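Chorismate mutase (Burkholderia thailandensis, PDB 6CNZ) catalyses the rearrangement of chorismate to prephenate, probably on the route to phenylalanine and tyrosine. Local coordinates at residues Q26-I40 with A104-L118. Numbering follows the deposited sequence.
With NO3 (nitrate ion), chain I; NO3 (nitrate ion), chain H.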
ATOM      1  N   GLN A  26       3.031   3.307  -1.204  1.00 21.64           N
ATOM      2  CA  GLN A  26       2.643   2.696   0.058  1.00 25.18           C
ATOM      3  C   GLN A  26       3.519   3.201   1.200  1.00 27.27           C
ATOM      4  O   GLN A  26       3.017   3.542   2.277  1.00 21.95           O
ATOM      5  CB  GLN A  26       2.715   1.169  -0.082  1.00 27.92           C
ATOM      6  CG  GLN A  26       2.158   0.380   1.083  1.00 40.09           C
ATOM      7  CD  GLN A  26       2.082  -1.138   0.818  1.00 46.43           C
ATOM      8  OE1 GLN A  26       2.058  -1.592  -0.325  1.00 43.28           O
ATOM      9  NE2 GLN A  26       2.042  -1.914   1.889  1.00 47.33           N
ATOM     10  N   ARG A  27       4.826   3.294   0.975  1.00 23.30           N
ATOM     11  CA  ARG A  27       5.706   3.813   2.023  1.00 30.65           C
ATOM     12  C   ARG A  27       5.416   5.279   2.307  1.00 30.74           C
ATOM     13  O   ARG A  27       5.357   5.699   3.472  1.00 27.51           O
ATOM     14  CB  ARG A  27       7.171   3.633   1.626  1.00 26.72           C
ATOM     15  CG  ARG A  27       8.144   3.836   2.774  1.00 23.89           C
ATOM     16  CD  ARG A  27       9.570   4.003   2.260  1.00 31.89           C
ATOM     17  NE  ARG A  27      10.532   3.878   3.341  1.00 38.21           N
ATOM     18  CZ  ARG A  27      10.888   4.877   4.135  1.00 35.03           C
ATOM     19  NH1 ARG A  27      10.376   6.089   3.949  1.00 30.69           N
ATOM     20  NH2 ARG A  27      11.759   4.657   5.112  1.00 38.80           N
ATOM     21  N   LEU A  28       5.192   6.065   1.254  1.00 27.34           N
ATOM     22  CA  LEU A  28       4.917   7.488   1.421  1.00 24.39           C
ATOM     23  C   LEU A  28       3.625   7.730   2.190  1.00 24.57           C
ATOM     24  O   LEU A  28       3.514   8.722   2.910  1.00 28.36           O
ATOM     25  CB  LEU A  28       4.852   8.162   0.047  1.00 26.09           C
ATOM     26  CG  LEU A  28       4.772   9.678  -0.008  1.00 27.29           C
ATOM     27  CD1 LEU A  28       5.892  10.311   0.852  1.00 22.91           C
ATOM     28  CD2 LEU A  28       4.825  10.177  -1.477  1.00 25.63           C
ATOM     29  N   ALA A  29       2.635   6.847   2.049  1.00 19.57           N
ATOM     30  CA  ALA A  29       1.381   7.053   2.750  1.00 25.16           C
ATOM     31  C   ALA A  29       1.535   6.919   4.263  1.00 27.93           C
ATOM     32  O   ALA A  29       0.709   7.456   5.007  1.00 33.88           O
ATOM     33  CB  ALA A  29       0.321   6.066   2.248  1.00 25.61           C
ATOM     34  N   LEU A  30       2.552   6.202   4.729  1.00 23.08           N
ATOM     35  CA  LEU A  30       2.805   6.103   6.159  1.00 31.51           C
ATOM     36  C   LEU A  30       3.420   7.382   6.726  1.00 32.84           C
ATOM     37  O   LEU A  30       3.606   7.474   7.942  1.00 25.17           O
ATOM     38  CB  LEU A  30       3.700   4.892   6.439  1.00 19.78           C
ATOM     39  CG  LEU A  30       3.103   3.508   6.158  1.00 26.81           C
ATOM     40  CD1 LEU A  30       4.198   2.448   6.062  1.00 26.48           C
ATOM     41  CD2 LEU A  30       2.116   3.128   7.253  1.00 23.86           C
ATOM     42  N   ALA A  31       3.720   8.377   5.881  1.00 25.28           N
ATOM     43  CA  ALA A  31       4.216   9.650   6.399  1.00 27.46           C
ATOM     44  C   ALA A  31       3.128  10.422   7.137  1.00 24.10           C
ATOM     45  O   ALA A  31       3.434  11.197   8.053  1.00 25.71           O
ATOM     46  CB  ALA A  31       4.815  10.498   5.262  1.00 31.41           C
ATOM     47  N   GLU A  32       1.861  10.223   6.773  1.00 19.83           N
ATOM     48  CA  GLU A  32       0.786  10.877   7.513  1.00 22.06           C
ATOM     49  C   GLU A  32       0.760  10.424   8.969  1.00 22.21           C
ATOM     50  O   GLU A  32       0.789  11.289   9.860  1.00 32.75           O
ATOM     51  CB  GLU A  32      -0.564  10.644   6.799  1.00 21.79           C
ATOM     52  CG  GLU A  32      -1.738  11.530   7.300  1.00 29.29           C
ATOM     53  CD  GLU A  32      -2.307  11.130   8.669  1.00 35.88           C
ATOM     54  OE1 GLU A  32      -2.181   9.955   9.086  1.00 34.43           O
ATOM     55  OE2 GLU A  32      -2.904  12.000   9.335  1.00 41.86           O
ATOM     56  N   PRO A  33       0.708   9.122   9.294  1.00 24.89           N
ATOM     57  CA  PRO A  33       0.746   8.755  10.720  1.00 21.94           C
ATOM     58  C   PRO A  33       2.071   9.080  11.403  1.00 25.83           C
ATOM     59  O   PRO A  33       2.074   9.342  12.612  1.00 25.91           O
ATOM     60  CB  PRO A  33       0.454   7.244  10.719  1.00 25.61           C
ATOM     61  CG  PRO A  33       0.714   6.768   9.344  1.00 21.77           C
ATOM     62  CD  PRO A  33       0.351   7.956   8.455  1.00 25.41           C
ATOM     63  N   VAL A  34       3.194   9.080  10.690  1.00 22.19           N
ATOM     64  CA  VAL A  34       4.428   9.599  11.279  1.00 23.64           C
ATOM     65  C   VAL A  34       4.238  11.062  11.661  1.00 24.78           C
ATOM     66  O   VAL A  34       4.505  11.470  12.796  1.00 29.99           O
ATOM     67  CB  VAL A  34       5.620   9.432  10.309  1.00 26.68           C
ATOM     68  CG1 VAL A  34       6.864  10.083  10.899  1.00 20.63           C
ATOM     69  CG2 VAL A  34       5.897   7.964   9.995  1.00 23.58           C
ATOM     70  N   ALA A  35       3.767  11.873  10.706  1.00 25.22           N
ATOM     71  CA  ALA A  35       3.556  13.291  10.967  1.00 22.54           C
ATOM     72  C   ALA A  35       2.596  13.488  12.126  1.00 22.01           C
ATOM     73  O   ALA A  35       2.850  14.296  13.028  1.00 21.28           O
ATOM     74  CB  ALA A  35       3.018  13.987   9.712  1.00 19.08           C
ATOM     75  N   HIS A  36       1.475  12.764  12.101  1.00 24.84           N
ATOM     76  CA  HIS A  36       0.472  12.855  13.160  1.00 23.52           C
ATOM     77  C   HIS A  36       1.086  12.548  14.534  1.00 26.58           C
ATOM     78  O   HIS A  36       0.896  13.298  15.500  1.00 25.82           O
ATOM     79  CB  HIS A  36      -0.680  11.898  12.811  1.00 26.98           C
ATOM     80  CG  HIS A  36      -1.908  12.039  13.661  1.00 31.75           C
ATOM     81  ND1 HIS A  36      -3.058  11.311  13.417  1.00 34.16           N
ATOM     82  CD2 HIS A  36      -2.174  12.807  14.746  1.00 27.55           C
ATOM     83  CE1 HIS A  36      -3.972  11.613  14.325  1.00 34.27           C
ATOM     84  NE2 HIS A  36      -3.461  12.517  15.141  1.00 34.90           N
ATOM     85  N   TRP A  37       1.857  11.469  14.634  1.00 23.42           N
ATOM     86  CA  TRP A  37       2.526  11.165  15.901  1.00 26.83           C
ATOM     87  C   TRP A  37       3.490  12.279  16.318  1.00 30.07           C
ATOM     88  O   TRP A  37       3.516  12.687  17.489  1.00 30.62           O
ATOM     89  CB  TRP A  37       3.263   9.832  15.786  1.00 23.38           C
ATOM     90  CG  TRP A  37       3.817   9.364  17.076  1.00 29.45           C
ATOM     91  CD1 TRP A  37       3.182   8.578  18.009  1.00 29.00           C
ATOM     92  CD2 TRP A  37       5.121   9.649  17.609  1.00 34.78           C
ATOM     93  NE1 TRP A  37       4.021   8.350  19.073  1.00 38.09           N
ATOM     94  CE2 TRP A  37       5.211   8.996  18.857  1.00 36.06           C
ATOM     95  CE3 TRP A  37       6.215  10.390  17.153  1.00 41.75           C
ATOM     96  CZ2 TRP A  37       6.358   9.067  19.661  1.00 47.90           C
ATOM     97  CZ3 TRP A  37       7.366  10.455  17.956  1.00 45.70           C
ATOM     98  CH2 TRP A  37       7.423   9.799  19.191  1.00 48.32           C
ATOM     99  N   LYS A  38       4.279  12.797  15.371  1.00 23.68           N
ATOM    100  CA  LYS A  38       5.234  13.870  15.690  1.00 25.93           C
ATOM    101  C   LYS A  38       4.536  15.177  16.054  1.00 25.64           C
ATOM    102  O   LYS A  38       5.041  15.933  16.893  1.00 23.07           O
ATOM    103  CB  LYS A  38       6.184  14.078  14.510  1.00 22.02           C
ATOM    104  CG  LYS A  38       7.154  12.902  14.313  1.00 22.49           C
ATOM    105  CD  LYS A  38       8.112  13.157  13.153  1.00 24.73           C
ATOM    106  CE  LYS A  38       9.329  12.220  13.188  1.00 35.78           C
ATOM    107  NZ  LYS A  38       9.911  12.044  11.813  1.00 47.55           N
ATOM    108  N   TRP A  39       3.370  15.443  15.451  1.00 24.36           N
ATOM    109  CA  TRP A  39       2.589  16.636  15.776  1.00 24.31           C
ATOM    110  C   TRP A  39       2.116  16.614  17.226  1.00 29.85           C
ATOM    111  O   TRP A  39       2.114  17.651  17.912  1.00 25.06           O
ATOM    112  CB  TRP A  39       1.387  16.731  14.830  1.00 24.50           C
ATOM    113  CG  TRP A  39       0.461  17.902  15.097  1.00 28.49           C
ATOM    114  CD1 TRP A  39      -0.683  17.893  15.836  1.00 25.96           C
ATOM    115  CD2 TRP A  39       0.628  19.250  14.628  1.00 21.70           C
ATOM    116  NE1 TRP A  39      -1.258  19.143  15.835  1.00 28.39           N
ATOM    117  CE2 TRP A  39      -0.468  19.995  15.105  1.00 24.10           C
ATOM    118  CE3 TRP A  39       1.582  19.888  13.816  1.00 27.05           C
ATOM    119  CZ2 TRP A  39      -0.633  21.358  14.821  1.00 27.44           C
ATOM    120  CZ3 TRP A  39       1.419  21.253  13.527  1.00 26.82           C
ATOM    121  CH2 TRP A  39       0.316  21.966  14.026  1.00 28.68           C
ATOM    122  N   ILE A  40       1.693  15.445  17.705  1.00 26.17           N
ATOM    123  CA  ILE A  40       1.265  15.337  19.101  1.00 25.95           C
ATOM    124  C   ILE A  40       2.470  15.389  20.036  1.00 29.93           C
ATOM    125  O   ILE A  40       2.452  16.078  21.065  1.00 26.11           O
ATOM    126  CB  ILE A  40       0.437  14.056  19.298  1.00 29.87           C
ATOM    127  CG1 ILE A  40      -0.875  14.177  18.526  1.00 29.20           C
ATOM    128  CG2 ILE A  40       0.187  13.761  20.826  1.00 29.29           C
ATOM    129  CD1 ILE A  40      -1.754  12.940  18.628  1.00 39.93           C
ATOM    130  N   ALA A 104      -3.028   9.565  17.507  1.00 32.40           N
ATOM    131  CA  ALA A 104      -2.074   9.136  16.492  1.00 37.20           C
ATOM    132  C   ALA A 104      -1.739   7.655  16.673  1.00 33.28           C
ATOM    133  O   ALA A 104      -1.579   7.192  17.801  1.00 30.26           O
ATOM    134  CB  ALA A 104      -0.795   9.972  16.565  1.00 38.29           C
ATOM    135  N   PRO A 105      -1.621   6.893  15.590  1.00 34.48           N
ATOM    136  CA  PRO A 105      -1.102   5.522  15.717  1.00 28.01           C
ATOM    137  C   PRO A 105       0.290   5.531  16.336  1.00 28.14           C
ATOM    138  O   PRO A 105       1.118   6.399  16.046  1.00 36.44           O
ATOM    139  CB  PRO A 105      -1.066   5.011  14.270  1.00 29.14           C
ATOM    140  CG  PRO A 105      -1.924   5.968  13.469  1.00 29.97           C
ATOM    141  CD  PRO A 105      -1.923   7.274  14.195  1.00 31.65           C
ATOM    142  N   ASP A 106       0.542   4.567  17.206  1.00 38.14           N
ATOM    143  CA  ASP A 106       1.834   4.495  17.876  1.00 35.87           C
ATOM    144  C   ASP A 106       2.970   4.327  16.868  1.00 37.74           C
ATOM    145  O   ASP A 106       2.981   3.380  16.075  1.00 37.21           O
ATOM    146  CB  ASP A 106       1.845   3.344  18.870  1.00 38.65           C
ATOM    147  CG  ASP A 106       3.162   3.251  19.625  1.00 43.45           C
ATOM    148  OD1 ASP A 106       3.461   4.181  20.399  1.00 42.63           O
ATOM    149  OD2 ASP A 106       3.898   2.261  19.433  1.00 43.79           O
ATOM    150  N   LEU A 107       3.948   5.236  16.921  1.00 34.30           N
ATOM    151  CA  LEU A 107       5.038   5.184  15.958  1.00 36.03           C
ATOM    152  C   LEU A 107       5.841   3.890  16.100  1.00 39.99           C
ATOM    153  O   LEU A 107       6.177   3.248  15.099  1.00 34.78           O
ATOM    154  CB  LEU A 107       5.934   6.407  16.127  1.00 28.10           C
ATOM    155  CG  LEU A 107       7.085   6.520  15.136  1.00 40.94           C
ATOM    156  CD1 LEU A 107       6.523   6.642  13.718  1.00 37.25           C
ATOM    157  CD2 LEU A 107       7.970   7.708  15.471  1.00 38.65           C
ATOM    158  N   ALA A 108       6.117   3.466  17.337  1.00 38.88           N
ATOM    159  CA  ALA A 108       7.042   2.354  17.555  1.00 39.81           C
ATOM    160  C   ALA A 108       6.406   1.007  17.224  1.00 40.75           C
ATOM    161  O   ALA A 108       7.057   0.136  16.639  1.00 42.45           O
ATOM    162  CB  ALA A 108       7.542   2.357  19.008  1.00 37.30           C
ATOM    163  N   THR A 109       5.157   0.789  17.629  1.00 41.31           N
ATOM    164  CA  THR A 109       4.568  -0.536  17.485  1.00 44.55           C
ATOM    165  C   THR A 109       3.608  -0.636  16.310  1.00 42.72           C
ATOM    166  O   THR A 109       3.279  -1.753  15.892  1.00 39.98           O
ATOM    167  CB  THR A 109       3.837  -0.966  18.774  1.00 45.82           C
ATOM    168  OG1 THR A 109       2.712  -0.110  19.020  1.00 42.07           O
ATOM    169  CG2 THR A 109       4.779  -0.923  19.983  1.00 45.68           C
ATOM    170  N   SER A 110       3.155   0.486  15.761  1.00 33.28           N
ATOM    171  CA  SER A 110       2.254   0.432  14.620  1.00 33.30           C
ATOM    172  C   SER A 110       2.912   0.943  13.343  1.00 38.92           C
ATOM    173  O   SER A 110       2.994   0.215  12.346  1.00 37.97           O
ATOM    174  CB  SER A 110       0.966   1.213  14.931  1.00 34.29           C
ATOM    175  OG  SER A 110       0.053   1.177  13.841  1.00 37.67           O
ATOM    176  N   THR A 111       3.405   2.181  13.331  1.00 32.05           N
ATOM    177  CA  THR A 111       3.836   2.743  12.055  1.00 29.78           C
ATOM    178  C   THR A 111       5.219   2.228  11.635  1.00 34.87           C
ATOM    179  O   THR A 111       5.407   1.771  10.500  1.00 27.91           O
ATOM    180  CB  THR A 111       3.804   4.270  12.126  1.00 30.20           C
ATOM    181  OG1 THR A 111       2.482   4.708  12.490  1.00 33.48           O
ATOM    182  CG2 THR A 111       4.166   4.860  10.778  1.00 23.51           C
ATOM    183  N   ARG A 112       6.198   2.276  12.531  1.00 27.79           N
ATOM    184  CA  ARG A 112       7.554   1.899  12.134  1.00 32.62           C
ATOM    185  C   ARG A 112       7.712   0.444  11.682  1.00 34.85           C
ATOM    186  O   ARG A 112       8.532   0.204  10.778  1.00 41.14           O
ATOM    187  CB  ARG A 112       8.529   2.209  13.275  1.00 41.31           C
ATOM    188  CG  ARG A 112       9.978   1.967  12.907  1.00 59.23           C
ATOM    189  CD  ARG A 112      10.898   2.630  13.908  1.00 68.57           C
ATOM    190  NE  ARG A 112      10.817   4.090  13.852  1.00 70.52           N
ATOM    191  CZ  ARG A 112      10.871   4.880  14.924  1.00 72.64           C
ATOM    192  NH1 ARG A 112      10.988   4.357  16.148  1.00 70.31           N
ATOM    193  NH2 ARG A 112      10.801   6.197  14.773  1.00 69.28           N
ATOM    194  N   PRO A 113       7.011  -0.552  12.238  1.00 31.98           N
ATOM    195  CA  PRO A 113       7.114  -1.899  11.648  1.00 35.17           C
ATOM    196  C   PRO A 113       6.662  -1.952  10.198  1.00 37.92           C
ATOM    197  O   PRO A 113       7.230  -2.713   9.407  1.00 37.68           O
ATOM    198  CB  PRO A 113       6.215  -2.747  12.554  1.00 37.42           C
ATOM    199  CG  PRO A 113       6.209  -2.033  13.850  1.00 38.76           C
ATOM    200  CD  PRO A 113       6.230  -0.573  13.487  1.00 32.59           C
ATOM    201  N   GLN A 114       5.650  -1.166   9.826  1.00 29.30           N
ATOM    202  CA  GLN A 114       5.222  -1.135   8.431  1.00 33.59           C
ATOM    203  C   GLN A 114       6.293  -0.495   7.551  1.00 33.05           C
ATOM    204  O   GLN A 114       6.561  -0.956   6.431  1.00 26.32           O
ATOM    205  CB  GLN A 114       3.899  -0.370   8.314  1.00 34.19           C
ATOM    206  CG  GLN A 114       2.700  -0.999   9.041  1.00 42.05           C
ATOM    207  CD  GLN A 114       1.459  -0.098   8.985  1.00 45.17           C
ATOM    208  OE1 GLN A 114       0.749  -0.064   7.981  1.00 42.25           O
ATOM    209  NE2 GLN A 114       1.210   0.646  10.060  1.00 38.73           N
ATOM    210  N   LEU A 115       6.909   0.575   8.044  1.00 34.14           N
ATOM    211  CA  LEU A 115       8.009   1.197   7.323  1.00 32.35           C
ATOM    212  C   LEU A 115       9.167   0.229   7.143  1.00 36.86           C
ATOM    213  O   LEU A 115       9.788   0.188   6.072  1.00 35.13           O
ATOM    214  CB  LEU A 115       8.464   2.443   8.069  1.00 24.44           C
ATOM    215  CG  LEU A 115       7.558   3.664   7.962  1.00 28.74           C
ATOM    216  CD1 LEU A 115       8.039   4.745   8.935  1.00 28.33           C
ATOM    217  CD2 LEU A 115       7.535   4.186   6.496  1.00 24.06           C
ATOM    218  N   ASP A 116       9.474  -0.565   8.183  1.00 33.06           N
ATOM    219  CA  ASP A 116      10.631  -1.447   8.110  1.00 38.07           C
ATOM    220  C   ASP A 116      10.408  -2.576   7.107  1.00 39.37           C
ATOM    221  O   ASP A 116      11.316  -2.908   6.341  1.00 37.46           O
ATOM    222  CB  ASP A 116      10.975  -2.004   9.499  1.00 49.25           C
ATOM    223  CG  ASP A 116      11.517  -0.927  10.459  1.00 57.73           C
ATOM    224  OD1 ASP A 116      11.982   0.144   9.997  1.00 54.36           O
ATOM    225  OD2 ASP A 116      11.485  -1.164  11.688  1.00 59.83           O
ATOM    226  N   ARG A 117       9.215  -3.181   7.090  1.00 35.27           N
ATOM    227  CA  ARG A 117       8.921  -4.175   6.055  1.00 42.22           C
ATOM    228  C   ARG A 117       9.115  -3.602   4.652  1.00 41.05           C
ATOM    229  O   ARG A 117       9.567  -4.306   3.745  1.00 39.20           O
ATOM    230  CB  ARG A 117       7.491  -4.694   6.187  1.00 41.30           C
ATOM    231  CG  ARG A 117       7.211  -5.566   7.390  1.00 52.23           C
ATOM    232  CD  ARG A 117       5.902  -6.302   7.174  1.00 62.93           C
ATOM    233  NE  ARG A 117       6.003  -7.175   6.008  1.00 69.07           N
ATOM    234  CZ  ARG A 117       6.003  -8.503   6.061  1.00 72.69           C
ATOM    235  NH1 ARG A 117       5.875  -9.132   7.224  1.00 72.09           N
ATOM    236  NH2 ARG A 117       6.117  -9.202   4.941  1.00 74.05           N
ATOM    237  N   LEU A 118       8.747  -2.339   4.438  1.00 36.98           N
ATOM    238  CA  LEU A 118       8.822  -1.805   3.081  1.00 32.10           C
ATOM    239  C   LEU A 118      10.266  -1.632   2.618  1.00 37.41           C
ATOM    240  O   LEU A 118      10.536  -1.668   1.409  1.00 37.53           O
ATOM    241  CB  LEU A 118       8.050  -0.491   2.988  1.00 28.99           C
ATOM    242  CG  LEU A 118       6.542  -0.761   2.891  1.00 33.11           C
ATOM    243  CD1 LEU A 118       5.730   0.478   3.223  1.00 28.03           C
ATOM    244  CD2 LEU A 118       6.155  -1.299   1.535  1.00 36.88           C
TER
HETATM  245  N   NO3 I 303      12.350   7.654   7.006  1.00 82.32           N
HETATM  246  O1  NO3 I 303      11.711   8.021   5.972  1.00 68.36           O
HETATM  247  O2  NO3 I 303      12.230   6.471   7.448  1.00 84.52           O
HETATM  248  O3  NO3 I 303      13.111   8.471   7.610  1.00 84.85           O
HETATM  249  N   NO3 H 302      10.441   7.496  11.474  1.00 69.00           N
HETATM  250  O1  NO3 H 302      10.568   8.433  12.317  1.00 68.71           O
HETATM  251  O2  NO3 H 302      10.192   7.780  10.258  1.00 73.54           O
HETATM  252  O3  NO3 H 302      10.575   6.288  11.839  1.00 66.87           O
HETATM  253  O   HOH W   1      11.360   1.592   4.558  1.00 42.78           O
HETATM  254  O   HOH W   2       2.674   6.871  14.085  1.00 25.86           O
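W37, V34, L30 and R27 pack along L107, T111, L115 and L118 where the end of helix 15-29, the turn at L30 and helix 31-40 lie on the start of helix 107-129, in the all-helical fold of a type II chorismate mutase. Helix 31-40 and helix 107-118 run antiparallel at 148° with their axes 9.9 Å apart, and no direct hydrogen bond joins the segments. At one end the W37 indole lies flat over L107: L107 CB stands 3.7 Å from the centroid of the five-membered ring in a CH-pi contact, while L107 CD2 reaches the six-membered ring at CE3. A104 CB sits over one face of the H36 imidazole, against the W37 backbone, and meets I40 CD1 at 3.7 Å. In the middle, T111 CG2 touches V34 CG2 (3.6 Å). With OG1 anti to the carbonyl carbon (chi1 -57°), T111 donates its hydroxyl to water 2, which in turn donates to P33 O and P105 O, bridging the two backbones. Further along, L30 and L118 meet tip to tip through their CD1 atoms, and L30 CD2 lies against the Q114 amide, whose NE2 is tied to S110 O (2.9 Å). The extended R27 chain carries its guanidinium under L115 CD2, which sits 4.1 Å above the plane. NH1 and NH2 of R27 grip one nitrate; NE reaches L115 O through water 1. R112 NE and NH2 converge on O3 of a second nitrate, beside L115. Both ions probably come from the crystallisation liquor, yet show that the arginines can hold small anions here. D106 caps the N-terminus of helix 107-129, its OD2 accepting from T109 N. Helix 69-96 backs A31, V34 and A35, helix 157-166 covers L28, and P105 packs on S110 of the second subunit.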